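Local coordinates for protein NANS (YJHS), A 9-O-acetyl N-acetylneuraminic acid esterase (PDB 3PT5) that probably hydrolyses the 9-O-acetyl group of 9-O-acetyl-N-acetylneuraminic acid, a host mucosal sialic acid on which Escherichia coli can grow, at residues S198-H203 with P247-A252. Numbering follows the deposited sequence.
Sequences SDYASH and PHAYEA
Y200 turns the CD1-CE1 side of its ring to helix 247-253 and carries nearly all of the contact on the 198-203 side, a peripheral piece of packing in the SGNH-hydrolase fold. It joins the loop that follows strand 182-189 to a helix lying beyond the next strand, 233-236; the contact's centre is about 22 Å from the centre of the chain. The backbones are closest at Y200 and A249, whose CA atoms are 6.2 Å apart. CB of Y200 points toward the helix, and with chi1 at 73°, CG between the backbone N and the carbonyl carbon, the CD1-CE1 edge meets A249 and A252. CD1 of Y200 meets CB of A249 at 3.7 Å, and CE1 reaches CB of A252, one helical turn on, at 3.9 Å. The A252 methyl lies at the ring edge, near its plane, whereas CA of A249, 3.6 Å from CD1 of Y200, approaches obliquely. CB of A201 rests over one ring face, displaced toward the rim. The Y200 side chain also touches I253 on the same helix. The short 3-10 segment at 200-201 is held by i to i+3 backbone bonds, S202 N to D199 O and H203 N to Y200 O. The rings of Y200 and H248 meet rim to rim, planes at 77° and centroids 5.7 Å apart, neither covering the other's face, and OH of Y200 lies at the edge of the H248 imidazole, near its plane.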
loop_
_atom_site.group_PDB
_atom_site.type_symbol
_atom_site.label_atom_id
_atom_site.label_comp_id
_atom_site.label_asym_id
_atom_site.label_seq_id
_atom_site.Cartn_x
_atom_site.Cartn_y
_atom_site.Cartn_z
ATOM N N SER A 198 12.845 8.902 -19.474
ATOM C CA SER A 198 13.120 8.559 -20.874
ATOM C C SER A 198 13.314 7.041 -20.990
ATOM O O SER A 198 13.169 6.466 -22.077
ATOM C CB SER A 198 14.345 9.320 -21.400
ATOM O OG SER A 198 15.518 8.889 -20.742
ATOM N N ASP A 199 13.608 6.401 -19.866
ATOM C CA ASP A 199 13.795 4.944 -19.818
ATOM C C ASP A 199 12.547 4.141 -19.378
ATOM O O ASP A 199 12.669 3.018 -18.882
ATOM C CB ASP A 199 14.994 4.629 -18.929
ATOM C CG ASP A 199 15.521 3.227 -19.142
ATOM O OD1 ASP A 199 15.520 2.741 -20.301
ATOM O OD2 ASP A 199 15.913 2.607 -18.132
ATOM N N TYR A 200 11.355 4.698 -19.571
ATOM C CA TYR A 200 10.115 4.042 -19.120
ATOM C C TYR A 200 9.941 2.637 -19.677
ATOM O O TYR A 200 9.307 1.792 -19.047
ATOM C CB TYR A 200 8.896 4.880 -19.534
ATOM C CG TYR A 200 8.602 4.807 -21.017
ATOM C CD1 TYR A 200 7.688 3.886 -21.518
ATOM C CD2 TYR A 200 9.280 5.636 -21.919
ATOM C CE1 TYR A 200 7.430 3.797 -22.875
ATOM C CE2 TYR A 200 9.033 5.552 -23.271
ATOM C CZ TYR A 200 8.102 4.635 -23.740
ATOM O OH TYR A 200 7.870 4.561 -25.089
ATOM N N ALA A 201 10.495 2.392 -20.869
ATOM C CA ALA A 201 10.264 1.135 -21.557
ATOM C C ALA A 201 11.033 -0.026 -20.934
ATOM O O ALA A 201 10.703 -1.196 -21.180
ATOM C CB ALA A 201 10.568 1.280 -23.036
ATOM N N SER A 202 12.031 0.279 -20.099
ATOM C CA SER A 202 12.718 -0.769 -19.349
ATOM C C SER A 202 11.910 -1.278 -18.135
ATOM O O SER A 202 12.234 -2.306 -17.575
ATOM C CB SER A 202 14.091 -0.293 -18.884
ATOM O OG SER A 202 13.958 0.821 -18.033
ATOM N N HIS A 203 10.870 -0.559 -17.730
ATOM C CA HIS A 203 10.142 -0.933 -16.509
ATOM C C HIS A 203 9.573 -2.358 -16.590
ATOM O O HIS A 203 9.761 -3.139 -15.650
ATOM C CB HIS A 203 9.045 0.101 -16.186
ATOM C CG HIS A 203 8.190 -0.260 -15.012
ATOM N ND1 HIS A 203 7.299 -1.313 -15.030
ATOM C CD2 HIS A 203 8.054 0.330 -13.796
ATOM C CE1 HIS A 203 6.673 -1.375 -13.863
ATOM N NE2 HIS A 203 7.131 -0.403 -13.092
ATOM N N PRO A 247 0.265 8.850 -21.732
ATOM C CA PRO A 247 -0.479 7.721 -22.297
ATOM C C PRO A 247 0.408 6.620 -22.918
ATOM O O PRO A 247 0.131 5.411 -22.767
ATOM C CB PRO A 247 -1.378 8.389 -23.360
ATOM C CG PRO A 247 -0.657 9.628 -23.746
ATOM C CD PRO A 247 0.056 10.099 -22.490
ATOM N N HIS A 248 1.470 7.021 -23.610
ATOM C CA HIS A 248 2.379 6.063 -24.234
ATOM C C HIS A 248 3.122 5.239 -23.195
ATOM O O HIS A 248 3.181 4.007 -23.278
ATOM C CB HIS A 248 3.376 6.772 -25.148
ATOM C CG HIS A 248 4.077 5.847 -26.088
ATOM N ND1 HIS A 248 5.371 5.409 -25.883
ATOM C CD2 HIS A 248 3.657 5.259 -27.234
ATOM C CE1 HIS A 248 5.714 4.589 -26.861
ATOM N NE2 HIS A 248 4.694 4.483 -27.693
ATOM N N ALA A 249 3.647 5.919 -22.178
ATOM C CA ALA A 249 4.319 5.223 -21.100
ATOM C C ALA A 249 3.321 4.397 -20.273
ATOM O O ALA A 249 3.646 3.325 -19.824
ATOM C CB ALA A 249 5.066 6.207 -20.225
ATOM N N TYR A 250 2.116 4.915 -20.049
ATOM C CA TYR A 250 1.104 4.163 -19.318
ATOM C C TYR A 250 0.770 2.821 -19.997
ATOM O O TYR A 250 0.680 1.766 -19.344
ATOM C CB TYR A 250 -0.138 5.055 -19.093
ATOM C CG TYR A 250 -1.248 4.301 -18.480
ATOM C CD1 TYR A 250 -1.296 4.105 -17.097
ATOM C CD2 TYR A 250 -2.243 3.730 -19.273
ATOM C CE1 TYR A 250 -2.321 3.357 -16.523
ATOM C CE2 TYR A 250 -3.277 2.989 -18.703
ATOM C CZ TYR A 250 -3.303 2.800 -17.331
ATOM O OH TYR A 250 -4.344 2.071 -16.801
ATOM N N GLU A 251 0.638 2.862 -21.320
ATOM C CA GLU A 251 0.350 1.677 -22.106
ATOM C C GLU A 251 1.461 0.625 -21.937
ATOM O O GLU A 251 1.172 -0.559 -21.787
ATOM C CB GLU A 251 0.201 2.088 -23.575
ATOM C CG GLU A 251 0.032 0.925 -24.533
ATOM C CD GLU A 251 -0.728 1.304 -25.808
ATOM O OE1 GLU A 251 -0.357 2.301 -26.486
ATOM O OE2 GLU A 251 -1.706 0.586 -26.123
ATOM N N ALA A 252 2.722 1.062 -21.904
ATOM C CA ALA A 252 3.838 0.127 -21.738
ATOM C C ALA A 252 3.895 -0.426 -20.323
ATOM O O ALA A 252 3.925 -1.652 -20.105
ATOM C CB ALA A 252 5.143 0.774 -22.103
#